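Alkylhydroperoxidase AhpD core: uncharacterized peroxidase-related protein (Ralstonia eutropha, PDB 2PRR) is uncharacterised but is probably an oxidoreductase related to alkylhydroperoxidase AhpD, in the carboxymuconolactone decarboxylase family. Local coordinates at residues P8-E16 and N40-R48; M127-C135 and A159-A167. One frame throughout, in Å; residues are numbered along the deposited sequence.

Contact 1: P8-E16 and N40-R48; sequences PISRYPVPE and NVFLTLAHR
The imidazole of His-47 carries CB of Tyr-12 over one face, while His-47 CE1 lies 3.7 Å from Pro-13 CD. The phenol and imidazole planes meet at 44°, an oblique pair with centroids 5.8 Å apart. Over one face of the Tyr-12 ring, offset toward the rim, sits NH1 of Arg-11. Both rings reach the second subunit with their polar ends: Tyr-12 OH bonds to Asp-156 O of that subunit, and His-47 has Glu-157 of the same subunit as its main polar partner. At the far end of the contact, CG2 of Ile-9 lies 3.4 Å from Asn-40 ND2, which gives a hydrogen bond to Arg-182 O.

The N-terminal segment, without regular secondary structure, runs along the short helix 40-45, and no direct hydrogen bond joins the two. Within 8-16 an ST turn forms at Ser-10, whose OG accepts from Tyr-12 N at 2.9 Å. Water 1 bonds to that same OG and lies within bonding distance of both Pro-13 O and Thr-44 O. Thr-44 turns OG1 between its backbone N and carbonyl carbon (chi1 56°), back to Asn-40 O, which leaves CG2 to meet Ser-10 CB at 3.7 Å. Pro-15 sets CG 3.7 Å from Ala-46 CB.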
ATOM      1  N   PRO D   8      -0.289 -33.056  -6.215  1.00 41.45           N
ATOM      2  CA  PRO D   8      -1.710 -32.852  -5.923  1.00 40.16           C
ATOM      3  C   PRO D   8      -2.254 -31.643  -6.696  1.00 39.05           C
ATOM      4  O   PRO D   8      -1.496 -30.703  -6.960  1.00 38.97           O
ATOM      5  CB  PRO D   8      -1.742 -32.617  -4.410  1.00 40.12           C
ATOM      6  CG  PRO D   8      -0.357 -32.321  -4.009  1.00 39.82           C
ATOM      7  CD  PRO D   8       0.564 -32.887  -5.028  1.00 41.43           C
ATOM      8  N   ILE D   9      -3.524 -31.696  -7.114  1.00 37.22           N
ATOM      9  CA  ILE D   9      -4.132 -30.586  -7.867  1.00 34.19           C
ATOM     10  C   ILE D   9      -5.020 -29.678  -7.005  1.00 33.08           C
ATOM     11  O   ILE D   9      -5.437 -28.615  -7.453  1.00 31.90           O
ATOM     12  CB  ILE D   9      -4.890 -31.079  -9.106  1.00 33.06           C
ATOM     13  CG1 ILE D   9      -6.095 -31.955  -8.743  1.00 37.54           C
ATOM     14  CG2 ILE D   9      -3.970 -31.886  -9.985  1.00 33.65           C
ATOM     15  CD1 ILE D   9      -6.908 -32.452  -9.952  1.00 31.92           C
ATOM     16  N   SER D  10      -5.291 -30.092  -5.771  1.00 32.77           N
ATOM     17  CA  SER D  10      -6.131 -29.342  -4.846  1.00 33.15           C
ATOM     18  C   SER D  10      -5.747 -29.751  -3.448  1.00 33.64           C
ATOM     19  O   SER D  10      -5.181 -30.815  -3.282  1.00 33.21           O
ATOM     20  CB  SER D  10      -7.580 -29.728  -5.096  1.00 33.49           C
ATOM     21  OG  SER D  10      -8.461 -29.129  -4.168  1.00 40.98           O
ATOM     22  N   ARG D  11      -5.999 -28.912  -2.438  1.00 35.36           N
ATOM     23  CA  ARG D  11      -5.805 -29.342  -1.043  1.00 34.24           C
ATOM     24  C   ARG D  11      -7.066 -30.106  -0.600  1.00 35.10           C
ATOM     25  O   ARG D  11      -7.079 -30.698   0.460  1.00 33.00           O
ATOM     26  CB  ARG D  11      -5.545 -28.191  -0.082  1.00 34.07           C
ATOM     27  CG  ARG D  11      -6.717 -27.347   0.144  1.00 36.07           C
ATOM     28  CD  ARG D  11      -6.537 -26.330   1.229  1.00 47.11           C
ATOM     29  NE  ARG D  11      -6.136 -26.865   2.530  1.00 47.67           N
ATOM     30  CZ  ARG D  11      -6.902 -27.613   3.328  1.00 48.11           C
ATOM     31  NH1 ARG D  11      -8.127 -28.013   2.980  1.00 48.49           N
ATOM     32  NH2 ARG D  11      -6.406 -28.007   4.488  1.00 46.09           N
ATOM     33  N   TYR D  12      -8.122 -30.054  -1.426  1.00 37.00           N
ATOM     34  CA  TYR D  12      -9.421 -30.709  -1.189  1.00 36.03           C
ATOM     35  C   TYR D  12      -9.551 -31.960  -2.004  1.00 36.54           C
ATOM     36  O   TYR D  12      -8.864 -32.095  -3.003  1.00 36.90           O
ATOM     37  CB  TYR D  12     -10.592 -29.765  -1.563  1.00 35.15           C
ATOM     38  CG  TYR D  12     -10.796 -28.698  -0.537  1.00 27.21           C
ATOM     39  CD1 TYR D  12     -10.064 -27.526  -0.578  1.00 28.30           C
ATOM     40  CD2 TYR D  12     -11.676 -28.892   0.510  1.00 29.90           C
ATOM     41  CE1 TYR D  12     -10.222 -26.550   0.390  1.00 29.79           C
ATOM     42  CE2 TYR D  12     -11.846 -27.918   1.487  1.00 35.29           C
ATOM     43  CZ  TYR D  12     -11.121 -26.750   1.417  1.00 26.47           C
ATOM     44  OH  TYR D  12     -11.284 -25.786   2.394  1.00 32.68           O
ATOM     45  N   PRO D  13     -10.463 -32.868  -1.596  1.00 37.55           N
ATOM     46  CA  PRO D  13     -10.684 -34.094  -2.357  1.00 37.91           C
ATOM     47  C   PRO D  13     -11.104 -33.859  -3.803  1.00 37.43           C
ATOM     48  O   PRO D  13     -11.792 -32.900  -4.101  1.00 37.68           O
ATOM     49  CB  PRO D  13     -11.816 -34.795  -1.586  1.00 38.59           C
ATOM     50  CG  PRO D  13     -11.774 -34.209  -0.199  1.00 37.67           C
ATOM     51  CD  PRO D  13     -11.317 -32.808  -0.389  1.00 36.50           C
ATOM     52  N   VAL D  14     -10.666 -34.739  -4.679  1.00 38.28           N
ATOM     53  CA  VAL D  14     -11.011 -34.669  -6.078  1.00 39.95           C
ATOM     54  C   VAL D  14     -11.843 -35.898  -6.373  1.00 41.25           C
ATOM     55  O   VAL D  14     -11.363 -37.012  -6.194  1.00 41.17           O
ATOM     56  CB  VAL D  14      -9.768 -34.686  -6.955  1.00 39.60           C
ATOM     57  CG1 VAL D  14     -10.147 -34.545  -8.440  1.00 39.24           C
ATOM     58  CG2 VAL D  14      -8.831 -33.565  -6.511  1.00 41.43           C
ATOM     59  N   PRO D  15     -13.093 -35.706  -6.827  1.00 43.78           N
ATOM     60  CA  PRO D  15     -13.919 -36.863  -7.100  1.00 44.91           C
ATOM     61  C   PRO D  15     -13.501 -37.614  -8.348  1.00 46.87           C
ATOM     62  O   PRO D  15     -12.847 -37.048  -9.227  1.00 47.25           O
ATOM     63  CB  PRO D  15     -15.294 -36.237  -7.339  1.00 44.51           C
ATOM     64  CG  PRO D  15     -14.983 -34.944  -7.936  1.00 43.72           C
ATOM     65  CD  PRO D  15     -13.825 -34.461  -7.128  1.00 42.50           C
ATOM     66  N   GLU D  16     -13.889 -38.885  -8.404  1.00 49.22           N
ATOM     67  CA  GLU D  16     -13.681 -39.717  -9.565  1.00 50.94           C
ATOM     68  C   GLU D  16     -14.723 -39.313 -10.587  1.00 50.03           C
ATOM     69  O   GLU D  16     -15.880 -39.096 -10.238  1.00 48.26           O
ATOM     70  CB  GLU D  16     -13.932 -41.191  -9.223  1.00 54.19           C
ATOM     71  CG  GLU D  16     -12.927 -41.836  -8.311  1.00 59.13           C
ATOM     72  CD  GLU D  16     -11.598 -42.047  -8.993  1.00 68.28           C
ATOM     73  OE1 GLU D  16     -11.472 -41.689 -10.188  1.00 73.26           O
ATOM     74  OE2 GLU D  16     -10.677 -42.572  -8.329  1.00 74.84           O
ATOM     75  N   ASN D  40      -7.709 -28.832 -14.786  1.00 35.89           N
ATOM     76  CA  ASN D  40      -7.967 -29.156 -13.389  1.00 34.28           C
ATOM     77  C   ASN D  40      -9.077 -28.374 -12.710  1.00 32.86           C
ATOM     78  O   ASN D  40      -9.603 -28.822 -11.701  1.00 33.89           O
ATOM     79  CB  ASN D  40      -6.649 -29.137 -12.594  1.00 33.43           C
ATOM     80  CG  ASN D  40      -5.695 -30.254 -13.031  1.00 34.67           C
ATOM     81  OD1 ASN D  40      -6.127 -31.305 -13.562  1.00 30.46           O
ATOM     82  ND2 ASN D  40      -4.395 -30.027 -12.840  1.00 23.05           N
ATOM     83  N   VAL D  41      -9.482 -27.249 -13.277  1.00 33.87           N
ATOM     84  CA  VAL D  41     -10.555 -26.439 -12.676  1.00 34.05           C
ATOM     85  C   VAL D  41     -11.859 -27.273 -12.637  1.00 34.35           C
ATOM     86  O   VAL D  41     -12.624 -27.176 -11.676  1.00 33.13           O
ATOM     87  CB  VAL D  41     -10.773 -25.083 -13.456  1.00 34.89           C
ATOM     88  CG1 VAL D  41     -11.261 -25.335 -14.906  1.00 31.84           C
ATOM     89  CG2 VAL D  41     -11.742 -24.120 -12.713  1.00 33.43           C
ATOM     90  N   PHE D  42     -12.105 -28.092 -13.670  1.00 34.26           N
ATOM     91  CA  PHE D  42     -13.320 -28.911 -13.710  1.00 34.13           C
ATOM     92  C   PHE D  42     -13.328 -29.990 -12.629  1.00 34.44           C
ATOM     93  O   PHE D  42     -14.330 -30.209 -11.967  1.00 35.34           O
ATOM     94  CB  PHE D  42     -13.491 -29.619 -15.073  1.00 35.08           C
ATOM     95  CG  PHE D  42     -13.719 -28.689 -16.234  1.00 35.78           C
ATOM     96  CD1 PHE D  42     -14.991 -28.252 -16.552  1.00 35.88           C
ATOM     97  CD2 PHE D  42     -12.653 -28.268 -17.031  1.00 41.39           C
ATOM     98  CE1 PHE D  42     -15.194 -27.387 -17.645  1.00 37.99           C
ATOM     99  CE2 PHE D  42     -12.854 -27.399 -18.111  1.00 38.45           C
ATOM    100  CZ  PHE D  42     -14.123 -26.966 -18.410  1.00 36.02           C
ATOM    101  N   LEU D  43     -12.204 -30.669 -12.464  1.00 34.23           N
ATOM    102  CA  LEU D  43     -12.109 -31.757 -11.525  1.00 34.11           C
ATOM    103  C   LEU D  43     -12.077 -31.282 -10.092  1.00 34.38           C
ATOM    104  O   LEU D  43     -12.643 -31.932  -9.219  1.00 35.27           O
ATOM    105  CB  LEU D  43     -10.856 -32.567 -11.829  1.00 36.20           C
ATOM    106  CG  LEU D  43     -10.868 -33.222 -13.218  1.00 38.69           C
ATOM    107  CD1 LEU D  43      -9.447 -33.580 -13.634  1.00 41.42           C
ATOM    108  CD2 LEU D  43     -11.813 -34.435 -13.239  1.00 37.54           C
ATOM    109  N   THR D  44     -11.418 -30.157  -9.841  1.00 33.62           N
ATOM    110  CA  THR D  44     -11.317 -29.640  -8.470  1.00 33.02           C
ATOM    111  C   THR D  44     -12.629 -29.053  -7.982  1.00 32.72           C
ATOM    112  O   THR D  44     -13.025 -29.277  -6.829  1.00 32.64           O
ATOM    113  CB  THR D  44     -10.161 -28.599  -8.321  1.00 32.06           C
ATOM    114  OG1 THR D  44     -10.330 -27.530  -9.263  1.00 31.79           O
ATOM    115  CG2 THR D  44      -8.828 -29.270  -8.563  1.00 32.49           C
ATOM    116  N   LEU D  45     -13.307 -28.301  -8.851  1.00 34.12           N
ATOM    117  CA  LEU D  45     -14.615 -27.719  -8.494  1.00 34.34           C
ATOM    118  C   LEU D  45     -15.730 -28.768  -8.448  1.00 33.84           C
ATOM    119  O   LEU D  45     -16.743 -28.550  -7.794  1.00 31.08           O
ATOM    120  CB  LEU D  45     -15.000 -26.555  -9.414  1.00 34.43           C
ATOM    121  CG  LEU D  45     -14.125 -25.292  -9.340  1.00 33.48           C
ATOM    122  CD1 LEU D  45     -14.665 -24.290 -10.318  1.00 31.98           C
ATOM    123  CD2 LEU D  45     -13.999 -24.629  -7.911  1.00 33.94           C
ATOM    124  N   ALA D  46     -15.527 -29.919  -9.100  1.00 35.81           N
ATOM    125  CA  ALA D  46     -16.509 -31.023  -9.072  1.00 35.46           C
ATOM    126  C   ALA D  46     -16.736 -31.588  -7.644  1.00 36.49           C
ATOM    127  O   ALA D  46     -17.645 -32.389  -7.444  1.00 38.46           O
ATOM    128  CB  ALA D  46     -16.100 -32.132 -10.047  1.00 36.08           C
ATOM    129  N   HIS D  47     -15.878 -31.198  -6.686  1.00 35.87           N
ATOM    130  CA  HIS D  47     -16.034 -31.494  -5.255  1.00 34.83           C
ATOM    131  C   HIS D  47     -17.323 -30.853  -4.702  1.00 34.95           C
ATOM    132  O   HIS D  47     -17.915 -31.366  -3.765  1.00 34.84           O
ATOM    133  CB  HIS D  47     -14.800 -30.961  -4.483  1.00 34.98           C
ATOM    134  CG  HIS D  47     -14.896 -31.078  -2.990  1.00 29.72           C
ATOM    135  ND1 HIS D  47     -14.830 -32.286  -2.325  1.00 24.10           N
ATOM    136  CD2 HIS D  47     -15.009 -30.128  -2.030  1.00 32.55           C
ATOM    137  CE1 HIS D  47     -14.934 -32.078  -1.023  1.00 33.66           C
ATOM    138  NE2 HIS D  47     -15.036 -30.775  -0.815  1.00 28.86           N
ATOM    139  N   ARG D  48     -17.730 -29.713  -5.258  1.00 34.29           N
ATOM    140  CA  ARG D  48     -18.979 -29.055  -4.883  1.00 34.68           C
ATOM    141  C   ARG D  48     -19.821 -28.856  -6.155  1.00 35.89           C
ATOM    142  O   ARG D  48     -19.847 -27.743  -6.681  1.00 35.46           O
ATOM    143  CB  ARG D  48     -18.700 -27.707  -4.231  1.00 34.61           C
ATOM    144  CG  ARG D  48     -17.907 -27.771  -2.921  1.00 34.26           C
ATOM    145  CD  ARG D  48     -18.631 -28.537  -1.834  1.00 26.82           C
ATOM    146  NE  ARG D  48     -18.049 -28.274  -0.528  1.00 31.61           N
ATOM    147  CZ  ARG D  48     -18.329 -27.195   0.209  1.00 27.14           C
ATOM    148  NH1 ARG D  48     -19.158 -26.272  -0.250  1.00 22.30           N
ATOM    149  NH2 ARG D  48     -17.776 -27.028   1.416  1.00 31.86           N
TER
HETATM  150  O   HOH W   1     -10.891 -30.253  -4.965  1.00 31.94           O

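Contact 2: M127-C135 and A159-A167; sequences MLDFALKVC and AWDIAAITA
Phe-130 drives its ring edge-first against Ile-162 where helices 122-137 and 156-179 pack in the all-helical AhpD-like fold, their segments crossing at -48° with axes 9.0 Å apart at closest approach. The touching residues are all buried; side chains do most of the work, against each other and against a few backbone atoms, and no hydrogen bond runs from one segment to the other.

Ile-162 can be followed outward. Its CB lies in the plane of the Phe-130 ring, at the edge, near CD2. There the chain forks: with chi1 at -66° CG1 is anti to the carbonyl carbon, which leaves CG2 anti to the backbone N, where it touches both Phe-130 CD2 at 3.5 Å and Ala-131 CB at 3.8 Å. The other branch, CG1, turns toward the selenomethionine Met-127, and its tip CD1 ends 3.6 Å from Met-127 CG.

Further round the same Phe-130 ring, CE2 approaches the backbone carbonyl Ala-159 O, near the ring plane, at 3.3 Å. One face of the ring is covered within its own helix by Val-134 CG2, which also meets Ala-163 CB. Helix 143-151 packs on this ring as well, through Asp-145 and Leu-149, and Thr-178 of the second subunit touches Val-134 and Ala-163.

One turn on from Ile-162, Thr-166 lies alongside Ala-131; CA of Thr-166 and CA of Ala-131 are 6.0 Å apart, the nearest CA pair of the two segments. The Thr-166 hydroxyl is tied back to its own helix, OG1 giving a hydrogen bond to Ile-162 O from above the carbonyl plane; Thr-166 CG2 is left facing the other helix, 3.4 Å from Ala-131 O and 3.5 Å from Cys-135 N.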
HETATM    1  N   MSE D 127      -8.236  -0.952 -22.452  1.00 30.78           N
HETATM    2  CA  MSE D 127      -9.148  -1.964 -22.007  1.00 28.21           C
HETATM    3  C   MSE D 127      -8.609  -2.581 -20.744  1.00 27.62           C
HETATM    4  O   MSE D 127      -9.361  -2.897 -19.849  1.00 29.68           O
HETATM    5  CB  MSE D 127      -9.262  -3.064 -23.096  1.00 28.79           C
HETATM    6  CG  MSE D 127     -10.141  -4.217 -22.776  1.00 28.50           C
HETATM    7 SE   MSE D 127      -9.936  -5.665 -24.099  0.75 24.46          SE
HETATM    8  CE  MSE D 127      -8.326  -6.334 -23.646  1.00 27.04           C
ATOM      9  N   LEU D 128      -7.312  -2.813 -20.687  1.00 27.96           N
ATOM     10  CA  LEU D 128      -6.744  -3.443 -19.509  1.00 28.29           C
ATOM     11  C   LEU D 128      -6.599  -2.436 -18.388  1.00 25.85           C
ATOM     12  O   LEU D 128      -6.656  -2.837 -17.255  1.00 25.28           O
ATOM     13  CB  LEU D 128      -5.398  -4.111 -19.801  1.00 29.90           C
ATOM     14  CG  LEU D 128      -5.336  -5.189 -20.884  1.00 26.27           C
ATOM     15  CD1 LEU D 128      -3.925  -5.736 -20.936  1.00 22.43           C
ATOM     16  CD2 LEU D 128      -6.364  -6.287 -20.624  1.00 30.99           C
ATOM     17  N   ASP D 129      -6.406  -1.152 -18.700  1.00 27.55           N
ATOM     18  CA  ASP D 129      -6.343  -0.114 -17.634  1.00 28.16           C
ATOM     19  C   ASP D 129      -7.651  -0.161 -16.829  1.00 28.65           C
ATOM     20  O   ASP D 129      -7.655  -0.067 -15.608  1.00 29.51           O
ATOM     21  CB  ASP D 129      -6.162   1.314 -18.186  1.00 25.04           C
ATOM     22  CG  ASP D 129      -4.798   1.576 -18.829  1.00 26.09           C
ATOM     23  OD1 ASP D 129      -3.783   0.960 -18.459  1.00 36.87           O
ATOM     24  OD2 ASP D 129      -4.725   2.447 -19.720  1.00 37.71           O
ATOM     25  N   PHE D 130      -8.760  -0.309 -17.542  1.00 29.01           N
ATOM     26  CA  PHE D 130     -10.080  -0.336 -16.947  1.00 29.74           C
ATOM     27  C   PHE D 130     -10.242  -1.600 -16.117  1.00 28.28           C
ATOM     28  O   PHE D 130     -10.572  -1.532 -14.935  1.00 26.23           O
ATOM     29  CB  PHE D 130     -11.158  -0.248 -18.052  1.00 31.65           C
ATOM     30  CG  PHE D 130     -12.570  -0.250 -17.517  1.00 35.97           C
ATOM     31  CD1 PHE D 130     -13.025   0.801 -16.732  1.00 32.68           C
ATOM     32  CD2 PHE D 130     -13.442  -1.295 -17.810  1.00 37.81           C
ATOM     33  CE1 PHE D 130     -14.296   0.798 -16.238  1.00 34.15           C
ATOM     34  CE2 PHE D 130     -14.718  -1.299 -17.327  1.00 35.05           C
ATOM     35  CZ  PHE D 130     -15.150  -0.247 -16.530  1.00 38.00           C
ATOM     36  N   ALA D 131     -10.014  -2.741 -16.761  1.00 26.12           N
ATOM     37  CA  ALA D 131     -10.008  -4.036 -16.085  1.00 26.52           C
ATOM     38  C   ALA D 131      -9.240  -3.992 -14.763  1.00 26.26           C
ATOM     39  O   ALA D 131      -9.706  -4.504 -13.757  1.00 29.11           O
ATOM     40  CB  ALA D 131      -9.379  -5.060 -16.975  1.00 24.08           C
ATOM     41  N   LEU D 132      -8.047  -3.411 -14.774  1.00 26.84           N
ATOM     42  CA  LEU D 132      -7.248  -3.331 -13.551  1.00 26.47           C
ATOM     43  C   LEU D 132      -7.880  -2.481 -12.482  1.00 24.22           C
ATOM     44  O   LEU D 132      -7.762  -2.824 -11.309  1.00 24.90           O
ATOM     45  CB  LEU D 132      -5.801  -2.906 -13.824  1.00 27.63           C
ATOM     46  CG  LEU D 132      -4.789  -4.059 -14.040  1.00 28.46           C
ATOM     47  CD1 LEU D 132      -4.695  -4.930 -12.801  1.00 31.18           C
ATOM     48  CD2 LEU D 132      -5.087  -4.952 -15.244  1.00 32.67           C
ATOM     49  N   LYS D 133      -8.588  -1.421 -12.882  1.00 24.95           N
ATOM     50  CA  LYS D 133      -9.312  -0.548 -11.939  1.00 25.64           C
ATOM     51  C   LYS D 133     -10.509  -1.268 -11.289  1.00 26.10           C
ATOM     52  O   LYS D 133     -10.772  -1.131 -10.085  1.00 24.95           O
ATOM     53  CB  LYS D 133      -9.807   0.724 -12.632  1.00 27.28           C
ATOM     54  CG  LYS D 133     -10.263   1.771 -11.612  1.00 26.11           C
ATOM     55  CD  LYS D 133     -10.716   3.079 -12.216  1.00 27.54           C
ATOM     56  CE  LYS D 133     -10.763   4.161 -11.074  1.00 29.91           C
ATOM     57  NZ  LYS D 133     -11.345   5.492 -11.477  1.00 24.03           N
ATOM     58  N   VAL D 134     -11.254  -2.012 -12.105  1.00 26.00           N
ATOM     59  CA  VAL D 134     -12.351  -2.798 -11.619  1.00 24.77           C
ATOM     60  C   VAL D 134     -11.779  -3.855 -10.671  1.00 27.46           C
ATOM     61  O   VAL D 134     -12.321  -4.107  -9.599  1.00 28.98           O
ATOM     62  CB  VAL D 134     -13.068  -3.547 -12.782  1.00 24.80           C
ATOM     63  CG1 VAL D 134     -14.088  -4.517 -12.244  1.00 23.62           C
ATOM     64  CG2 VAL D 134     -13.705  -2.580 -13.761  1.00 22.30           C
ATOM     65  N   CYS D 135     -10.692  -4.487 -11.106  1.00 29.09           N
ATOM     66  CA  CYS D 135     -10.037  -5.531 -10.350  1.00 28.15           C
ATOM     67  C   CYS D 135      -9.601  -5.055  -8.974  1.00 26.18           C
ATOM     68  O   CYS D 135      -9.951  -5.681  -8.012  1.00 25.28           O
ATOM     69  CB  CYS D 135      -8.832  -6.060 -11.121  1.00 28.19           C
ATOM     70  SG  CYS D 135      -7.987  -7.429 -10.340  1.00 30.11           S
ATOM     71  N   ALA D 159     -17.761  -1.949 -22.064  1.00 27.24           N
ATOM     72  CA  ALA D 159     -17.281  -1.656 -20.721  1.00 27.69           C
ATOM     73  C   ALA D 159     -17.844  -2.661 -19.696  1.00 28.57           C
ATOM     74  O   ALA D 159     -17.128  -3.066 -18.785  1.00 29.24           O
ATOM     75  CB  ALA D 159     -17.608  -0.204 -20.332  1.00 28.88           C
ATOM     76  N   TRP D 160     -19.100  -3.086 -19.857  1.00 28.43           N
ATOM     77  CA  TRP D 160     -19.736  -4.068 -18.948  1.00 28.22           C
ATOM     78  C   TRP D 160     -19.099  -5.464 -19.125  1.00 28.84           C
ATOM     79  O   TRP D 160     -18.911  -6.207 -18.151  1.00 30.36           O
ATOM     80  CB  TRP D 160     -21.254  -4.126 -19.208  1.00 27.47           C
ATOM     81  CG  TRP D 160     -22.071  -5.111 -18.387  1.00 25.10           C
ATOM     82  CD1 TRP D 160     -21.935  -6.475 -18.353  1.00 24.17           C
ATOM     83  CD2 TRP D 160     -23.215  -4.813 -17.548  1.00 24.45           C
ATOM     84  NE1 TRP D 160     -22.867  -7.021 -17.509  1.00 25.28           N
ATOM     85  CE2 TRP D 160     -23.678  -6.032 -17.022  1.00 14.44           C
ATOM     86  CE3 TRP D 160     -23.887  -3.644 -17.203  1.00 22.93           C
ATOM     87  CZ2 TRP D 160     -24.771  -6.109 -16.168  1.00 19.15           C
ATOM     88  CZ3 TRP D 160     -24.965  -3.726 -16.346  1.00 24.57           C
ATOM     89  CH2 TRP D 160     -25.391  -4.937 -15.836  1.00 23.65           C
ATOM     90  N   ASP D 161     -18.790  -5.823 -20.363  1.00 28.63           N
ATOM     91  CA  ASP D 161     -18.154  -7.090 -20.652  1.00 28.28           C
ATOM     92  C   ASP D 161     -16.782  -7.211 -19.985  1.00 29.09           C
ATOM     93  O   ASP D 161     -16.446  -8.257 -19.429  1.00 29.41           O
ATOM     94  CB  ASP D 161     -18.021  -7.269 -22.157  1.00 29.82           C
ATOM     95  CG  ASP D 161     -19.367  -7.525 -22.851  1.00 29.96           C
ATOM     96  OD1 ASP D 161     -20.350  -7.821 -22.164  1.00 33.03           O
ATOM     97  OD2 ASP D 161     -19.429  -7.456 -24.091  1.00 34.79           O
ATOM     98  N   ILE D 162     -15.996  -6.138 -20.059  1.00 29.28           N
ATOM     99  CA  ILE D 162     -14.657  -6.075 -19.419  1.00 28.97           C
ATOM    100  C   ILE D 162     -14.795  -6.303 -17.929  1.00 27.11           C
ATOM    101  O   ILE D 162     -14.192  -7.205 -17.389  1.00 25.75           O
ATOM    102  CB  ILE D 162     -13.953  -4.693 -19.665  1.00 28.71           C
ATOM    103  CG1 ILE D 162     -13.635  -4.513 -21.148  1.00 22.83           C
ATOM    104  CG2 ILE D 162     -12.647  -4.537 -18.791  1.00 30.86           C
ATOM    105  CD1 ILE D 162     -13.354  -3.087 -21.559  1.00 24.40           C
ATOM    106  N   ALA D 163     -15.599  -5.445 -17.306  1.00 28.06           N
ATOM    107  CA  ALA D 163     -15.894  -5.471 -15.887  1.00 28.81           C
ATOM    108  C   ALA D 163     -16.457  -6.816 -15.411  1.00 29.22           C
ATOM    109  O   ALA D 163     -16.043  -7.317 -14.369  1.00 28.16           O
ATOM    110  CB  ALA D 163     -16.832  -4.321 -15.533  1.00 30.02           C
ATOM    111  N   ALA D 164     -17.355  -7.424 -16.189  1.00 28.57           N
ATOM    112  CA  ALA D 164     -17.914  -8.710 -15.828  1.00 28.52           C
ATOM    113  C   ALA D 164     -16.844  -9.809 -15.774  1.00 28.62           C
ATOM    114  O   ALA D 164     -16.771 -10.577 -14.819  1.00 27.32           O
ATOM    115  CB  ALA D 164     -19.039  -9.092 -16.806  1.00 30.30           C
ATOM    116  N   ILE D 165     -16.035  -9.886 -16.824  1.00 29.73           N
ATOM    117  CA  ILE D 165     -14.924 -10.850 -16.928  1.00 27.32           C
ATOM    118  C   ILE D 165     -13.969 -10.623 -15.742  1.00 27.79           C
ATOM    119  O   ILE D 165     -13.591 -11.541 -15.040  1.00 27.11           O
ATOM    120  CB  ILE D 165     -14.209 -10.633 -18.252  1.00 22.80           C
ATOM    121  CG1 ILE D 165     -15.063 -11.223 -19.400  1.00 27.92           C
ATOM    122  CG2 ILE D 165     -12.847 -11.237 -18.222  1.00 19.93           C
ATOM    123  CD1 ILE D 165     -14.553 -10.895 -20.735  1.00 19.28           C
ATOM    124  N   THR D 166     -13.585  -9.381 -15.519  1.00 27.90           N
ATOM    125  CA  THR D 166     -12.743  -9.084 -14.357  1.00 26.96           C
ATOM    126  C   THR D 166     -13.436  -9.692 -13.118  1.00 26.16           C
ATOM    127  O   THR D 166     -12.846 -10.502 -12.417  1.00 27.55           O
ATOM    128  CB  THR D 166     -12.537  -7.576 -14.203  1.00 22.82           C
ATOM    129  OG1 THR D 166     -11.982  -7.031 -15.408  1.00 19.36           O
ATOM    130  CG2 THR D 166     -11.629  -7.251 -12.997  1.00 28.84           C
ATOM    131  N   ALA D 167     -14.712  -9.362 -12.918  1.00 26.81           N
ATOM    132  CA  ALA D 167     -15.464  -9.795 -11.738  1.00 27.01           C
ATOM    133  C   ALA D 167     -15.513 -11.295 -11.540  1.00 25.74           C
ATOM    134  O   ALA D 167     -15.250 -11.782 -10.456  1.00 26.96           O
ATOM    135  CB  ALA D 167     -16.862  -9.209 -11.751  1.00 26.46           C
TER

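Contacts 1 and 2 lie on opposite sides of the chain's centre, their own centres about 28 Å apart and their nearest atoms about 13 Å apart. Contact 2 is core, two long helices joined by buried, mostly apolar side chains; contact 1 is partly buried and sets an irregular N-terminal segment against a short helix, with prolines, rings and a water among its parts. They hold different elements, but helix 156-179 links them: it carries 159-167, and Ile-179 at its end touches Ser-10, Tyr-12 and Thr-44. The second subunit links them too, since Arg-48 bridges to Asp-161 of that subunit and Asp-161 reciprocally to its Arg-48.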